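Local coordinates for fimbrial subunit CupB6 (PDB 5CYL), which is the tip adhesin of a chaperone-usher pilus of Pseudomonas aeruginosa and probably mediates attachment to surfaces or host cells during biofilm formation, at residues S240-L245 against P304-G309; P270-L275 against A319-G324. One frame throughout, in Å; residues are numbered along the deposited sequence.

Contact 1: residues S240-L245 against P304-G309; sequences SFDISL and PMRRVG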
ATOM      1  N   SER A 240      -7.071  -3.077  34.434  1.00 37.81           N
ATOM      2  CA  SER A 240      -7.119  -2.722  32.992  1.00 36.20           C
ATOM      3  C   SER A 240      -6.010  -1.822  32.492  1.00 36.11           C
ATOM      4  O   SER A 240      -5.677  -0.841  33.113  1.00 43.26           O
ATOM      5  CB  SER A 240      -8.449  -2.094  32.646  1.00 36.79           C
ATOM      6  OG  SER A 240      -9.409  -3.128  32.466  1.00 48.50           O
ATOM      7  N   PHE A 241      -5.433  -2.206  31.363  1.00 32.68           N
ATOM      8  CA  PHE A 241      -4.406  -1.419  30.684  1.00 31.13           C
ATOM      9  C   PHE A 241      -4.510  -1.564  29.182  1.00 32.04           C
ATOM     10  O   PHE A 241      -5.126  -2.485  28.689  1.00 34.59           O
ATOM     11  CB  PHE A 241      -3.007  -1.760  31.198  1.00 30.26           C
ATOM     12  CG  PHE A 241      -2.580  -3.163  30.945  1.00 31.72           C
ATOM     13  CD1 PHE A 241      -3.185  -4.220  31.591  1.00 32.56           C
ATOM     14  CD2 PHE A 241      -1.531  -3.419  30.074  1.00 32.79           C
ATOM     15  CE1 PHE A 241      -2.762  -5.524  31.349  1.00 34.47           C
ATOM     16  CE2 PHE A 241      -1.084  -4.711  29.831  1.00 30.80           C
ATOM     17  CZ  PHE A 241      -1.702  -5.768  30.472  1.00 32.50           C
ATOM     18  N   ASP A 242      -3.913  -0.637  28.452  1.00 35.44           N
ATOM     19  CA  ASP A 242      -3.927  -0.655  26.994  1.00 36.30           C
ATOM     20  C   ASP A 242      -2.515  -0.540  26.450  1.00 34.56           C
ATOM     21  O   ASP A 242      -1.724   0.264  26.941  1.00 40.01           O
ATOM     22  CB  ASP A 242      -4.771   0.510  26.501  1.00 39.78           C
ATOM     23  CG  ASP A 242      -5.192   0.354  25.089  1.00 47.73           C
ATOM     24  OD1 ASP A 242      -4.406   0.542  24.191  1.00 56.99           O
ATOM     25  OD2 ASP A 242      -6.334   0.074  24.834  1.00 58.61           O
ATOM     26  N   ILE A 243      -2.200  -1.330  25.435  1.00 31.30           N
ATOM     27  CA  ILE A 243      -0.924  -1.187  24.723  1.00 32.02           C
ATOM     28  C   ILE A 243      -1.294  -0.526  23.415  1.00 34.25           C
ATOM     29  O   ILE A 243      -2.095  -1.057  22.662  1.00 33.07           O
ATOM     30  CB  ILE A 243      -0.206  -2.512  24.485  1.00 30.06           C
ATOM     31  CG1 ILE A 243       0.187  -3.150  25.822  1.00 29.85           C
ATOM     32  CG2 ILE A 243       1.022  -2.308  23.603  1.00 28.24           C
ATOM     33  CD1 ILE A 243       0.880  -4.471  25.657  1.00 29.73           C
ATOM     34  N   SER A 244      -0.744   0.653  23.166  1.00 37.40           N
ATOM     35  CA  SER A 244      -1.120   1.419  21.991  1.00 42.68           C
ATOM     36  C   SER A 244       0.033   1.927  21.098  1.00 44.63           C
ATOM     37  O   SER A 244       1.155   2.104  21.531  1.00 47.66           O
ATOM     38  CB  SER A 244      -1.994   2.567  22.443  1.00 43.80           C
ATOM     39  OG  SER A 244      -2.403   3.321  21.327  1.00 62.58           O
ATOM     40  N   LEU A 245      -0.288   2.151  19.839  1.00 42.45           N
ATOM     41  CA  LEU A 245       0.637   2.698  18.855  1.00 43.82           C
ATOM     42  C   LEU A 245      -0.021   3.920  18.254  1.00 46.29           C
ATOM     43  O   LEU A 245      -1.251   3.940  18.100  1.00 42.67           O
ATOM     44  CB  LEU A 245       0.919   1.691  17.739  1.00 42.70           C
ATOM     45  CG  LEU A 245       1.832   0.508  18.045  1.00 41.41           C
ATOM     46  CD1 LEU A 245       1.754  -0.505  16.919  1.00 43.58           C
ATOM     47  CD2 LEU A 245       3.271   0.954  18.232  1.00 39.98           C
ATOM     48  N   PRO A 304      -3.907  -9.628  16.385  1.00 29.21           N
ATOM     49  CA  PRO A 304      -4.209  -8.405  15.672  1.00 29.54           C
ATOM     50  C   PRO A 304      -4.663  -7.273  16.604  1.00 31.14           C
ATOM     51  O   PRO A 304      -5.265  -7.517  17.657  1.00 32.26           O
ATOM     52  CB  PRO A 304      -5.368  -8.829  14.747  1.00 29.71           C
ATOM     53  CG  PRO A 304      -6.063  -9.895  15.498  1.00 28.77           C
ATOM     54  CD  PRO A 304      -4.917 -10.669  16.109  1.00 28.65           C
ATOM     55  N   MET A 305      -4.376  -6.041  16.199  1.00 31.79           N
ATOM     56  CA  MET A 305      -4.736  -4.874  16.989  1.00 30.74           C
ATOM     57  C   MET A 305      -5.900  -4.122  16.380  1.00 30.42           C
ATOM     58  O   MET A 305      -6.081  -4.124  15.177  1.00 31.50           O
ATOM     59  CB  MET A 305      -3.534  -3.952  17.157  1.00 29.76           C
ATOM     60  CG  MET A 305      -2.400  -4.598  17.879  1.00 31.14           C
ATOM     61  SD  MET A 305      -0.911  -3.621  17.899  1.00 36.88           S
ATOM     62  CE  MET A 305      -1.364  -2.278  19.011  1.00 31.21           C
ATOM     63  N   ARG A 306      -6.656  -3.459  17.247  1.00 29.81           N
ATOM     64  CA  ARG A 306      -7.772  -2.660  16.815  1.00 31.80           C
ATOM     65  C   ARG A 306      -7.263  -1.317  16.227  1.00 38.45           C
ATOM     66  O   ARG A 306      -6.269  -0.743  16.738  1.00 39.83           O
ATOM     67  CB  ARG A 306      -8.702  -2.427  17.970  1.00 28.24           C
ATOM     68  CG  ARG A 306      -9.700  -1.315  17.710  1.00 30.83           C
ATOM     69  CD  ARG A 306     -10.659  -1.150  18.870  1.00 30.25           C
ATOM     70  NE  ARG A 306      -9.954  -0.853  20.111  1.00 29.24           N
ATOM     71  CZ  ARG A 306     -10.527  -0.875  21.307  1.00 28.13           C
ATOM     72  NH1 ARG A 306      -9.811  -0.582  22.364  1.00 27.51           N
ATOM     73  NH2 ARG A 306     -11.798  -1.225  21.457  1.00 26.73           N
ATOM     74  N   ARG A 307      -7.913  -0.848  15.162  1.00 37.38           N
ATOM     75  CA  ARG A 307      -7.544   0.426  14.558  1.00 34.13           C
ATOM     76  C   ARG A 307      -8.584   1.467  14.860  1.00 34.52           C
ATOM     77  O   ARG A 307      -9.749   1.262  14.564  1.00 35.54           O
ATOM     78  CB  ARG A 307      -7.345   0.304  13.076  1.00 32.78           C
ATOM     79  CG  ARG A 307      -6.061  -0.416  12.697  1.00 34.99           C
ATOM     80  CD  ARG A 307      -4.762   0.355  12.985  1.00 36.78           C
ATOM     81  NE  ARG A 307      -4.962   1.806  12.982  1.00 43.55           N
ATOM     82  CZ  ARG A 307      -4.767   2.629  11.961  1.00 46.74           C
ATOM     83  NH1 ARG A 307      -4.346   2.144  10.809  1.00 46.13           N
ATOM     84  NH2 ARG A 307      -4.973   3.946  12.071  1.00 51.35           N
ATOM     85  N   VAL A 308      -8.192   2.561  15.503  1.00 36.73           N
ATOM     86  CA  VAL A 308      -9.109   3.679  15.772  1.00 37.11           C
ATOM     87  C   VAL A 308      -8.398   4.999  15.461  1.00 40.28           C
ATOM     88  O   VAL A 308      -7.328   5.268  16.000  1.00 38.96           O
ATOM     89  CB  VAL A 308      -9.592   3.713  17.222  1.00 36.43           C
ATOM     90  CG1 VAL A 308     -11.008   4.241  17.242  1.00 36.02           C
ATOM     91  CG2 VAL A 308      -9.543   2.348  17.871  1.00 38.71           C
ATOM     92  N   GLY A 309      -8.951   5.806  14.548  1.00 42.38           N
ATOM     93  CA  GLY A 309      -8.254   7.008  14.068  1.00 42.55           C
ATOM     94  C   GLY A 309      -6.847   6.693  13.581  1.00 45.74           C
ATOM     95  O   GLY A 309      -6.656   5.763  12.850  1.00 48.14           O
TER
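M305 meets I243 and L245 inside the C-terminal immunoglobulin-like β-sandwich, the pilin domain of this chaperone-usher subunit. The methyl group does the touching: M305 CE lies 3.9 Å from the backbone I243 O and 4.2 Å from the branch methyl L245 CD1. M305 runs extended from CA to SD (chi2 172°) and then bends about the CG-SD bond (chi3 71°), which brings CE round to these two partners. L245 and M305 cross at about a right angle, so they meet through their methyl ends rather than along their lengths. This side is the packed one. F342 of strand 332-343 touches I243, L245 and M305 alike, and I256 adds to I243 and M305, so the methionine packs in the buried interior among side chains of strands 239-245, 255-260 and 332-343. L245 also packs on C209, whose disulfide partner C248 touches R307.

The polar side is looser and faces solvent. R306 is exposed, and D242 lies at the edge of its guanidinium, near the plane but not in salt-bridge contact. The stronger partner of R306 is D313 on strand 311-322, which forms a salt bridge with NH1. As D242 and D313 carboxylates lie close together, the arginine charge probably eases their mutual repulsion. No hydrogen bond joins the two segments directly, and D242 OD2 stops 4.3 Å from R306 NH1.

Contact 2: residues P270-L275 against A319-G324; sequences PTILSL and AYIRIG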
ATOM      1  N   PRO A 270       0.570 -21.766  28.254  1.00 39.49           N
ATOM      2  CA  PRO A 270       1.161 -20.422  28.105  1.00 37.08           C
ATOM      3  C   PRO A 270       0.225 -19.254  28.424  1.00 34.39           C
ATOM      4  O   PRO A 270       0.665 -18.120  28.445  1.00 33.49           O
ATOM      5  CB  PRO A 270       1.538 -20.360  26.633  1.00 36.07           C
ATOM      6  CG  PRO A 270       1.103 -21.644  26.026  1.00 37.43           C
ATOM      7  CD  PRO A 270       0.144 -22.292  26.953  1.00 38.01           C
ATOM      8  N   THR A 271      -1.032 -19.534  28.695  1.00 30.89           N
ATOM      9  CA  THR A 271      -1.864 -18.514  29.295  1.00 30.66           C
ATOM     10  C   THR A 271      -1.408 -18.024  30.673  1.00 30.87           C
ATOM     11  O   THR A 271      -1.742 -16.922  31.053  1.00 37.28           O
ATOM     12  CB  THR A 271      -3.312 -18.939  29.412  1.00 29.25           C
ATOM     13  OG1 THR A 271      -3.388 -20.199  30.105  1.00 33.90           O
ATOM     14  CG2 THR A 271      -3.857 -19.064  28.042  1.00 27.94           C
ATOM     15  N   ILE A 272      -0.618 -18.792  31.395  1.00 28.67           N
ATOM     16  CA  ILE A 272      -0.183 -18.408  32.735  1.00 28.38           C
ATOM     17  C   ILE A 272       1.184 -17.752  32.605  1.00 29.58           C
ATOM     18  O   ILE A 272       2.157 -18.419  32.244  1.00 29.89           O
ATOM     19  CB  ILE A 272      -0.066 -19.632  33.710  1.00 25.44           C
ATOM     20  CG1 ILE A 272      -1.219 -20.635  33.583  1.00 22.08           C
ATOM     21  CG2 ILE A 272       0.025 -19.161  35.152  1.00 24.74           C
ATOM     22  CD1 ILE A 272      -2.506 -20.087  34.075  1.00 21.75           C
ATOM     23  N   LEU A 273       1.247 -16.461  32.891  1.00 31.48           N
ATOM     24  CA  LEU A 273       2.522 -15.775  33.020  1.00 33.71           C
ATOM     25  C   LEU A 273       3.178 -16.087  34.377  1.00 34.47           C
ATOM     26  O   LEU A 273       2.532 -16.073  35.419  1.00 37.70           O
ATOM     27  CB  LEU A 273       2.282 -14.296  32.886  1.00 33.01           C
ATOM     28  CG  LEU A 273       3.478 -13.367  32.807  1.00 33.69           C
ATOM     29  CD1 LEU A 273       4.410 -13.740  31.695  1.00 34.07           C
ATOM     30  CD2 LEU A 273       2.996 -11.943  32.630  1.00 31.54           C
ATOM     31  N   SER A 274       4.477 -16.322  34.360  1.00 33.61           N
ATOM     32  CA  SER A 274       5.193 -16.778  35.549  1.00 33.66           C
ATOM     33  C   SER A 274       5.471 -15.617  36.485  1.00 33.36           C
ATOM     34  O   SER A 274       5.623 -14.498  36.029  1.00 36.99           O
ATOM     35  CB  SER A 274       6.520 -17.417  35.109  1.00 36.05           C
ATOM     36  OG  SER A 274       7.685 -16.696  35.537  1.00 42.84           O
ATOM     37  N   LEU A 275       5.603 -15.892  37.778  1.00 34.05           N
ATOM     38  CA  LEU A 275       6.087 -14.869  38.726  1.00 34.64           C
ATOM     39  C   LEU A 275       7.621 -14.940  38.812  1.00 39.35           C
ATOM     40  O   LEU A 275       8.182 -16.028  38.660  1.00 39.79           O
ATOM     41  CB  LEU A 275       5.469 -15.036  40.106  1.00 31.42           C
ATOM     42  CG  LEU A 275       3.955 -14.926  40.278  1.00 32.40           C
ATOM     43  CD1 LEU A 275       3.632 -15.114  41.748  1.00 31.38           C
ATOM     44  CD2 LEU A 275       3.327 -13.626  39.762  1.00 33.38           C
ATOM     45  N   ALA A 319      -4.764 -10.142  36.053  1.00 28.01           N
ATOM     46  CA  ALA A 319      -5.057 -10.561  37.421  1.00 26.58           C
ATOM     47  C   ALA A 319      -4.149 -11.690  37.839  1.00 28.51           C
ATOM     48  O   ALA A 319      -3.509 -12.343  37.005  1.00 31.33           O
ATOM     49  CB  ALA A 319      -6.509 -10.960  37.591  1.00 23.77           C
ATOM     50  N   TYR A 320      -4.041 -11.877  39.147  1.00 29.38           N
ATOM     51  CA  TYR A 320      -3.382 -13.059  39.706  1.00 29.65           C
ATOM     52  C   TYR A 320      -4.270 -14.297  39.543  1.00 30.72           C
ATOM     53  O   TYR A 320      -5.495 -14.222  39.664  1.00 30.75           O
ATOM     54  CB  TYR A 320      -3.091 -12.821  41.176  1.00 29.79           C
ATOM     55  CG  TYR A 320      -1.920 -11.908  41.370  1.00 29.95           C
ATOM     56  CD1 TYR A 320      -0.652 -12.276  40.899  1.00 29.93           C
ATOM     57  CD2 TYR A 320      -2.057 -10.693  42.010  1.00 28.63           C
ATOM     58  CE1 TYR A 320       0.447 -11.455  41.063  1.00 31.55           C
ATOM     59  CE2 TYR A 320      -0.968  -9.840  42.169  1.00 30.31           C
ATOM     60  CZ  TYR A 320       0.274 -10.217  41.695  1.00 32.78           C
ATOM     61  OH  TYR A 320       1.390  -9.405  41.892  1.00 36.13           O
ATOM     62  N   ILE A 321      -3.654 -15.433  39.272  1.00 29.91           N
ATOM     63  CA  ILE A 321      -4.403 -16.692  39.227  1.00 29.03           C
ATOM     64  C   ILE A 321      -3.741 -17.694  40.139  1.00 30.47           C
ATOM     65  O   ILE A 321      -2.505 -17.737  40.228  1.00 31.72           O
ATOM     66  CB  ILE A 321      -4.491 -17.254  37.802  1.00 27.15           C
ATOM     67  CG1 ILE A 321      -5.573 -18.332  37.719  1.00 26.20           C
ATOM     68  CG2 ILE A 321      -3.125 -17.747  37.344  1.00 25.42           C
ATOM     69  CD1 ILE A 321      -5.773 -18.927  36.344  1.00 25.81           C
ATOM     70  N   ARG A 322      -4.530 -18.500  40.821  1.00 31.50           N
ATOM     71  CA  ARG A 322      -3.938 -19.519  41.670  1.00 33.65           C
ATOM     72  C   ARG A 322      -3.663 -20.825  40.936  1.00 34.46           C
ATOM     73  O   ARG A 322      -4.585 -21.488  40.455  1.00 34.80           O
ATOM     74  CB  ARG A 322      -4.851 -19.778  42.833  1.00 35.53           C
ATOM     75  CG  ARG A 322      -4.342 -20.864  43.754  1.00 35.70           C
ATOM     76  CD  ARG A 322      -5.472 -21.438  44.565  1.00 34.48           C
ATOM     77  NE  ARG A 322      -5.113 -22.708  45.146  1.00 33.58           N
ATOM     78  CZ  ARG A 322      -5.782 -23.282  46.131  1.00 35.08           C
ATOM     79  NH1 ARG A 322      -6.873 -22.700  46.638  1.00 34.23           N
ATOM     80  NH2 ARG A 322      -5.370 -24.449  46.597  1.00 34.24           N
ATOM     81  N   ILE A 323      -2.407 -21.219  40.872  1.00 35.39           N
ATOM     82  CA  ILE A 323      -2.117 -22.489  40.205  1.00 37.30           C
ATOM     83  C   ILE A 323      -1.752 -23.642  41.140  1.00 40.60           C
ATOM     84  O   ILE A 323      -1.941 -24.771  40.729  1.00 46.81           O
ATOM     85  CB  ILE A 323      -1.076 -22.366  39.090  1.00 33.45           C
ATOM     86  CG1 ILE A 323       0.252 -22.025  39.761  1.00 34.09           C
ATOM     87  CG2 ILE A 323      -1.578 -21.378  38.034  1.00 31.86           C
ATOM     88  CD1 ILE A 323       1.370 -21.514  38.884  1.00 37.10           C
ATOM     89  N   GLY A 324      -1.284 -23.383  42.366  1.00 38.74           N
ATOM     90  CA  GLY A 324      -0.882 -24.477  43.265  1.00 39.63           C
ATOM     91  C   GLY A 324      -1.988 -25.235  44.004  1.00 45.29           C
ATOM     92  O   GLY A 324      -3.057 -24.721  44.310  1.00 44.98           O
TER
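In I272 (chi1 -42°) CG2 stands opposite the residue's own amide nitrogen, while CG1 lies beside that nitrogen and carries CD1 forward. In I321 (chi1 -165°) it is CG1 that takes the place opposite the nitrogen, leaving CG2 turned to the loop. The two side chains cross at about a right angle, and I321 CG2 sits against both branches of I272, 4.1 Å from CD1 and equally from CG2. I272 CG2 also reaches I323 CG2 at 4.0 Å, these side chains sliding past each other in opposite directions. L275 supplies a second point of contact: its CD2 approaches the Y320 ring edge-on, in the ring plane, 3.8 Å from CE1. The hydroxyl of Y320 is held by A334 O.

The strand ends at R322, whose extended side chain grips G324 O side-on through NE (3.0 Å) and NH2 after the chain turns at I323, the acceptor lying in the guanidinium plane. The loop has its own polar ties, L273 to I285 on strand 283-289 and S274 N to D260. Across the two segments only carbon meets carbon, so here the loop is held to the strand end by dispersion and partial hydrophobic burial, without directional bonds.

How the contacts relate
Contacts 1 and 2 both reach the same pilin-domain sheet, yet they do not touch: their centres are 24 Å apart and their nearest atoms about 7 Å. Strand 311-322 connects them. Its beginning supplies D313 to contact 1 and pairs with strands 239-245 and 299-308, whereas its far end, next to strand 283-289, is packed on by the loop 270-275 in contact 2. Along the chain the four segments alternate, so the two connections cross. The centre of contact 1 is 21 Å from the centre of the elongated chain, and that of contact 2, on the same side, is 41 Å away. Neither includes a ligand; a receptor-binding role more probably belongs to the separate N-terminal sheets.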